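Local structure of putative molybdenum cofactor biosynthesis protein (Corynebacterium diphtheriae, 2G2C) at residues Ile11-Arg16 with Val51-Asp56; Gln86-Thr91 with Leu119-Val124; Gln104-His109 with Ala151-Val156. The protein probably binds molybdopterin and takes part in molybdenum cofactor biosynthesis. All coordinates share one frame; numbering follows the deposited sequence. Where two conformers were deposited one is given.

Interaction 1: residues Ile11-Arg16 with Val51-Asp56; sequences IVVSDR and VPEGYD
Two backbone hydrogen bonds join V51 to the chain on either side of V13: V51 N donates to V12 O at 2.8 Å, and S14 N donates to V51 O. Both are close to straight, the pattern of a parallel bridge in which V51 pairs through both its N and O while V13 sits opposite. V13 CA also approaches V51 O at 3.5 Å, a CA-H...O contact.

Apolar contacts follow from this pairing, since V13 and V51 project from the same face of the sheet. With V51 CG1 anti to the carbonyl carbon (chi1 -62°), V51 CG2 falls between the backbone N and the carbonyl carbon, 4.0 Å from V13 CG2 and equally near I11 CG2. Helix 55-67 covers this group, with V58 on V13 and A61 on V51. These are the C-terminal ends of neighbouring parallel strands, where the chain turns into helices 15-19 and 55-67 after each strand, as in the α/β fold of molybdopterin-binding domains.

Polar contacts take over beyond the strands. E53 N donates to D15 OD1 at 2.9 Å from above the carboxylate plane, 40° out of it, while D15 OD2 forms a salt bridge with K84. One water donates to both D15 OD1 and E53 O; another accepts from D15 N and donates to E53 OE2, 2.7 Å away. The two carboxylate planes are 65° apart and D15 OD2 stays 5.3 Å from E53 OE2. S14 OG caps I17 N at the start of helix 15-19.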
# COMPACT_ATOMS: atom_id res chain seq x y z
N ILE A 11 -5.64 -2.87 0.33
CA ILE A 11 -6.45 -2.45 1.49
C ILE A 11 -6.96 -1.04 1.23
O ILE A 11 -6.17 -0.09 1.20
CB ILE A 11 -5.61 -2.46 2.80
CG1 ILE A 11 -5.11 -3.90 3.04
CG2 ILE A 11 -6.43 -1.91 3.95
CD1 ILE A 11 -3.97 -4.01 4.11
N VAL A 12 -8.26 -0.93 0.96
CA VAL A 12 -8.82 0.39 0.72
C VAL A 12 -9.39 0.91 2.05
O VAL A 12 -10.19 0.25 2.69
CB VAL A 12 -9.90 0.33 -0.39
CG1 VAL A 12 -10.64 1.64 -0.47
CG2 VAL A 12 -9.25 -0.03 -1.72
N VAL A 13 -8.95 2.09 2.46
CA VAL A 13 -9.25 2.61 3.78
C VAL A 13 -10.21 3.80 3.59
O VAL A 13 -9.81 4.87 3.07
CB VAL A 13 -7.94 3.06 4.50
CG1 VAL A 13 -8.22 3.59 5.91
CG2 VAL A 13 -6.87 1.92 4.52
N SER A 14 -11.47 3.60 3.97
CA SER A 14 -12.51 4.61 3.71
C SER A 14 -13.79 4.28 4.41
O SER A 14 -14.33 3.21 4.20
CB SER A 14 -12.83 4.63 2.21
OG SER A 14 -14.00 5.44 1.92
N ASP A 15 -14.26 5.20 5.23
CA ASP A 15 -15.54 5.01 5.90
C ASP A 15 -16.68 4.87 4.88
O ASP A 15 -17.45 3.92 4.97
CB ASP A 15 -15.79 6.17 6.86
CG ASP A 15 -14.90 6.08 8.09
OD1 ASP A 15 -14.39 4.98 8.34
OD2 ASP A 15 -14.77 7.09 8.83
N ARG A 16 -16.71 5.75 3.89
CA ARG A 16 -17.83 5.76 2.92
C ARG A 16 -17.82 4.53 2.01
O ARG A 16 -18.87 3.94 1.73
CB ARG A 16 -17.81 7.04 2.09
CG ARG A 16 -18.02 8.34 2.88
CD ARG A 16 -19.49 8.74 2.97
NE ARG A 16 -20.13 8.73 1.65
CZ ARG A 16 -21.38 9.13 1.41
NH1 ARG A 16 -22.16 9.57 2.40
NH2 ARG A 16 -21.85 9.08 0.17
N VAL A 51 -11.68 -1.28 4.57
CA VAL A 51 -11.85 -1.14 6.02
C VAL A 51 -12.21 0.31 6.33
O VAL A 51 -11.85 1.22 5.58
CB VAL A 51 -10.53 -1.58 6.78
CG1 VAL A 51 -10.23 -3.05 6.51
CG2 VAL A 51 -9.33 -0.67 6.42
N PRO A 52 -12.92 0.53 7.45
CA PRO A 52 -13.13 1.88 7.92
C PRO A 52 -11.77 2.52 8.28
O PRO A 52 -10.76 1.82 8.52
CB PRO A 52 -13.94 1.71 9.22
CG PRO A 52 -14.48 0.33 9.16
CD PRO A 52 -13.54 -0.49 8.32
N GLU A 53 -11.77 3.85 8.39
CA GLU A 53 -10.57 4.55 8.83
C GLU A 53 -10.19 4.20 10.25
O GLU A 53 -11.05 3.90 11.08
CB GLU A 53 -10.79 6.05 8.74
CG GLU A 53 -11.02 6.43 7.34
CD GLU A 53 -10.03 7.42 6.83
OE1 GLU A 53 -8.86 7.39 7.32
OE2 GLU A 53 -10.43 8.21 5.93
N GLY A 54 -8.91 4.28 10.56
CA GLY A 54 -8.46 4.18 11.94
C GLY A 54 -7.16 3.40 12.04
O GLY A 54 -6.75 2.72 11.10
N TYR A 55 -6.54 3.44 13.22
CA TYR A 55 -5.33 2.70 13.48
C TYR A 55 -5.64 1.19 13.56
O TYR A 55 -5.00 0.36 12.87
CB TYR A 55 -4.73 3.20 14.78
CG TYR A 55 -3.37 2.64 15.08
CD1 TYR A 55 -2.20 3.35 14.72
CD2 TYR A 55 -3.23 1.43 15.78
CE1 TYR A 55 -0.94 2.87 15.03
CE2 TYR A 55 -1.98 0.93 16.10
CZ TYR A 55 -0.82 1.66 15.74
OH TYR A 55 0.43 1.15 16.06
N ASP A 56 -6.59 0.82 14.41
CA ASP A 56 -6.81 -0.60 14.65
C ASP A 56 -7.27 -1.36 13.41
O ASP A 56 -6.84 -2.49 13.17
CB ASP A 56 -7.81 -0.77 15.79
CG ASP A 56 -7.42 0.04 17.03
OD1 ASP A 56 -6.76 -0.54 17.92
OD2 ASP A 56 -7.75 1.24 17.09
O HOH W 1 -12.99 7.79 5.15
O HOH W 2 -13.74 5.09 11.09

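Interaction 2: residues Gln86-Thr91 with Leu119-Val124; sequences QTPEAT and LSRGIV
R121 meets E89 end-on, its two terminal nitrogens each taking one carboxylate oxygen in a salt bridge. The bonds are unequal. NH2 of R121 reaches OE1 of E89 at 3.0 Å, with an N-H...O angle of 160°, on the syn lone pair and nearly within the guanidinium plane. NH1 of R121 lies 2.9 Å from OE2 of E89, but meets it from above the carboxylate plane at a more bent 132°. The planes of the two groups are 56° apart, consistent with only one of the bonds being nearly in plane.

P88 packs on the arginine: its CG lies over one guanidinium face, 3.7 Å above the plane and offset toward the rim, while its CB touches R121 O at 3.3 Å. Further along, I123 CG1 packs on T91 CG2 at 3.8 Å, and I123 CD1 extends to P88 O.

The second shell fixes these groups. The R121 chain bends at chi3, which turns the guanidinium back over P88, and its NE donates to G80 O. An ST turn, G122 N to S120 OG, shapes the backbone just before I123, whose N bonds to N138 OD1. T91 OG1 donates to T87 O and is also bonded to N138 ND2.

N138 of strand 135-139 thus serves both segments. Helix 87-92 touches both that strand, through T91 on I136, and helix 55-67, through A90 on V58 and T91 on I62, while the loop of 119-124 leads into strand 124-126.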
# COMPACT_ATOMS: atom_id res chain seq x y z
N GLN A 86 -5.15 7.32 10.08
CA GLN A 86 -4.04 6.70 10.82
C GLN A 86 -3.34 5.62 9.95
O GLN A 86 -2.62 4.77 10.48
CB GLN A 86 -4.55 6.09 12.11
CG GLN A 86 -5.07 7.07 13.14
CD GLN A 86 -3.99 7.94 13.75
OE1 GLN A 86 -4.16 9.18 13.91
NE2 GLN A 86 -2.84 7.33 14.01
N THR A 87 -3.55 5.66 8.63
CA THR A 87 -2.88 4.65 7.81
C THR A 87 -1.35 4.69 7.95
O THR A 87 -0.74 3.65 8.13
CB THR A 87 -3.31 4.73 6.36
OG1 THR A 87 -4.73 4.59 6.33
CG2 THR A 87 -2.60 3.68 5.51
N PRO A 88 -0.74 5.88 7.87
CA PRO A 88 0.74 5.93 7.97
C PRO A 88 1.21 5.39 9.35
O PRO A 88 2.23 4.68 9.41
CB PRO A 88 1.07 7.43 7.78
CG PRO A 88 -0.14 7.93 7.00
CD PRO A 88 -1.30 7.24 7.68
N GLU A 89 0.52 5.77 10.43
CA GLU A 89 0.90 5.34 11.78
C GLU A 89 0.76 3.80 11.89
O GLU A 89 1.66 3.10 12.39
CB GLU A 89 0.05 6.02 12.86
CG GLU A 89 0.30 7.55 13.01
CD GLU A 89 -0.41 8.46 11.96
OE1 GLU A 89 -0.97 7.99 10.93
OE2 GLU A 89 -0.41 9.69 12.21
N ALA A 90 -0.37 3.29 11.42
CA ALA A 90 -0.60 1.85 11.46
C ALA A 90 0.51 1.13 10.64
O ALA A 90 1.09 0.11 11.05
CB ALA A 90 -2.02 1.50 10.91
N THR A 91 0.81 1.67 9.47
CA THR A 91 1.81 1.07 8.62
C THR A 91 3.19 1.06 9.28
O THR A 91 3.91 0.05 9.23
CB THR A 91 1.85 1.78 7.26
OG1 THR A 91 0.56 1.67 6.64
CG2 THR A 91 2.97 1.17 6.34
N LEU A 119 -0.25 17.08 1.72
CA LEU A 119 -0.95 16.58 2.89
C LEU A 119 -0.90 15.07 3.07
O LEU A 119 -1.25 14.58 4.15
CB LEU A 119 -2.41 16.97 2.76
CG LEU A 119 -2.50 18.46 2.54
CD1 LEU A 119 -3.85 18.77 1.98
CD2 LEU A 119 -2.21 19.16 3.88
N SER A 120 -0.53 14.33 2.02
CA SER A 120 -0.33 12.88 2.21
C SER A 120 0.93 12.56 3.03
O SER A 120 2.07 12.99 2.77
CB SER A 120 -0.35 12.08 0.90
OG SER A 120 -0.06 10.68 1.15
N ARG A 121 0.67 11.77 4.05
CA ARG A 121 1.70 11.38 4.97
C ARG A 121 2.00 9.92 4.70
O ARG A 121 2.63 9.26 5.53
CB ARG A 121 1.16 11.57 6.35
CG ARG A 121 0.72 13.01 6.58
CD ARG A 121 0.29 13.21 8.02
NE ARG A 121 -0.81 12.30 8.34
CZ ARG A 121 -0.70 11.25 9.16
NH1 ARG A 121 0.47 10.96 9.74
NH2 ARG A 121 -1.78 10.48 9.37
N GLY A 122 1.56 9.40 3.55
CA GLY A 122 1.72 7.96 3.26
C GLY A 122 3.17 7.57 3.24
O GLY A 122 4.00 8.33 2.72
N ILE A 123 3.49 6.40 3.82
CA ILE A 123 4.87 5.92 3.82
C ILE A 123 5.08 4.72 2.89
O ILE A 123 4.12 4.10 2.42
CB ILE A 123 5.42 5.68 5.26
CG1 ILE A 123 4.61 4.58 5.93
CG2 ILE A 123 5.40 7.00 6.04
CD1 ILE A 123 5.23 4.12 7.26
N VAL A 124 6.35 4.41 2.66
CA VAL A 124 6.76 3.22 1.91
C VAL A 124 7.85 2.56 2.70
O VAL A 124 8.77 3.22 3.18
CB VAL A 124 7.35 3.56 0.50
CG1 VAL A 124 7.76 2.29 -0.25
CG2 VAL A 124 6.30 4.36 -0.32

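Interaction 3: residues Gln104-His109 with Ala151-Val156; sequences QQILIH and AVISPV
V152 presses against I106 at the tight centre of this helix-helix contact: V152 CB lies 3.6 Å from I106 CG1, and their CA atoms, 5.8 Å apart, are the nearest across the two segments. Its two methyls divide the neighbouring helix surface between them. CG1, anti to the backbone N (chi1 169°), touches I106 CG1 and also Q105 CB at 3.7 Å; CG2 rests against the backbone at I106 CA and Q105 O, and meets H109 CB at 3.9 Å. The valine therefore sits among Q105, I106 and H109. Deeper in, I106 CD1 reaches I153 CD1 more loosely, at 4.4 Å, and L102 also packs on I153.

The outer side has fewer and more polar contacts. No direct hydrogen bond crosses between the segments. Instead, Q105 extends its amide past V152, and a water links the two segments, donating to V152 O at 2.8 Å and accepting a weak bond from Q105 NE2. Q105 was modelled in two conformers, so this weak bridge is doubtful. H109, also exposed, brings CE1 to 3.5 Å from A151 CB, with the ring set obliquely to that methyl.

Earlier in helix 143-153, T149 packs on I106 and D148 on H109, so this helix lines helix 100-109 over more than one turn. The two helices pack side by side, consistent with the helical layer on one face of the sheet in the three-layer α/β/α fold of molybdopterin-binding domains.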
# COMPACT_ATOMS: atom_id res chain seq x y z
N GLN A 104 9.81 10.48 -1.37
CA GLN A 104 10.21 11.77 -1.90
C GLN A 104 9.98 11.84 -3.41
O GLN A 104 9.52 12.89 -3.91
CB GLN A 104 11.67 12.06 -1.51
CG GLN A 104 11.77 12.29 -0.00
CD GLN A 104 13.19 12.44 0.45
OE1 GLN A 104 14.05 12.84 -0.34
NE2 GLN A 104 13.44 12.16 1.74
N GLN A 105 10.28 10.76 -4.13
CA GLN A 105 10.08 10.72 -5.58
C GLN A 105 8.60 10.81 -5.93
O GLN A 105 8.23 11.44 -6.91
CB GLN A 105 10.68 9.45 -6.20
CG GLN A 105 12.19 9.44 -6.22
CD GLN A 105 12.78 8.40 -7.16
OE1 GLN A 105 13.78 8.66 -7.86
NE2 GLN A 105 12.17 7.21 -7.18
N ILE A 106 7.76 10.18 -5.11
CA ILE A 106 6.32 10.22 -5.36
C ILE A 106 5.84 11.67 -5.29
O ILE A 106 5.02 12.12 -6.12
CB ILE A 106 5.54 9.34 -4.36
CG1 ILE A 106 5.77 7.88 -4.67
CG2 ILE A 106 4.05 9.72 -4.35
CD1 ILE A 106 5.41 6.95 -3.48
N LEU A 107 6.39 12.40 -4.33
CA LEU A 107 6.06 13.80 -4.18
C LEU A 107 6.66 14.66 -5.32
O LEU A 107 5.98 15.54 -5.86
CB LEU A 107 6.55 14.25 -2.82
CG LEU A 107 5.85 15.50 -2.33
CD1 LEU A 107 4.32 15.46 -2.52
CD2 LEU A 107 6.23 15.61 -0.89
N ILE A 108 7.92 14.40 -5.70
CA ILE A 108 8.55 15.12 -6.80
C ILE A 108 7.74 14.91 -8.10
O ILE A 108 7.45 15.88 -8.82
CB ILE A 108 10.02 14.68 -6.99
CG1 ILE A 108 10.88 15.16 -5.82
CG2 ILE A 108 10.58 15.16 -8.35
CD1 ILE A 108 12.22 14.40 -5.68
N HIS A 109 7.34 13.67 -8.34
CA HIS A 109 6.54 13.30 -9.54
C HIS A 109 5.11 13.85 -9.50
O HIS A 109 4.54 14.16 -10.55
CB HIS A 109 6.47 11.77 -9.71
CG HIS A 109 5.80 11.34 -10.98
ND1 HIS A 109 4.58 10.70 -11.01
CD2 HIS A 109 6.18 11.48 -12.28
CE1 HIS A 109 4.24 10.45 -12.26
NE2 HIS A 109 5.20 10.90 -13.05
N ALA A 151 3.39 5.15 -10.51
CA ALA A 151 4.43 5.53 -11.47
C ALA A 151 5.82 5.47 -10.88
O ALA A 151 6.79 5.21 -11.59
CB ALA A 151 4.16 6.94 -12.02
N VAL A 152 5.92 5.77 -9.59
CA VAL A 152 7.23 5.71 -8.93
C VAL A 152 7.58 4.30 -8.46
O VAL A 152 8.73 3.84 -8.60
CB VAL A 152 7.29 6.70 -7.77
CG1 VAL A 152 8.56 6.45 -6.90
CG2 VAL A 152 7.21 8.16 -8.30
N ILE A 153 6.60 3.61 -7.88
CA ILE A 153 6.90 2.29 -7.30
C ILE A 153 7.10 1.23 -8.35
O ILE A 153 7.98 0.38 -8.25
CB ILE A 153 5.73 1.85 -6.36
CG1 ILE A 153 5.62 2.84 -5.20
CG2 ILE A 153 5.88 0.35 -5.89
CD1 ILE A 153 6.80 2.87 -4.28
N SER A 154 6.25 1.23 -9.39
CA SER A 154 6.28 0.13 -10.37
C SER A 154 7.67 -0.17 -10.92
O SER A 154 8.10 -1.33 -10.94
CB SER A 154 5.32 0.45 -11.54
OG SER A 154 5.28 -0.65 -12.42
N PRO A 155 8.38 0.88 -11.39
CA PRO A 155 9.67 0.56 -12.00
C PRO A 155 10.70 -0.01 -11.01
O PRO A 155 11.66 -0.63 -11.45
CB PRO A 155 10.16 1.93 -12.54
CG PRO A 155 8.92 2.78 -12.57
CD PRO A 155 8.07 2.32 -11.47
N VAL A 156 10.49 0.20 -9.72
CA VAL A 156 11.53 -0.26 -8.78
C VAL A 156 11.18 -1.56 -8.07
O VAL A 156 12.00 -2.11 -7.34
CB VAL A 156 11.97 0.86 -7.80
CG1 VAL A 156 12.57 2.03 -8.57
CG2 VAL A 156 10.81 1.30 -6.94
O HOH W 3 11.13 5.15 -9.08

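In the fold
From the N terminus, interaction 1 closes first: strand 5-13 leads through helices 15-19 and 26-34 to strand 42-51, which lies parallel beside it at the edge of the sheet. Interaction 2 opens only afterwards, so the two are in series, yet they touch where Y55 packs on Q86 and V13 on T87. Interaction 2 joins helix 87-92 to the loop entering strand 124-126. Interaction 3 starts at helix 100-109, inside that span, and ends at helix 143-153, beyond it; the two therefore cross, meeting where V124 packs on I106 and I153. Interactions 1 and 3, with centres about 24 Å apart, lie on opposite sides of the chain's centre.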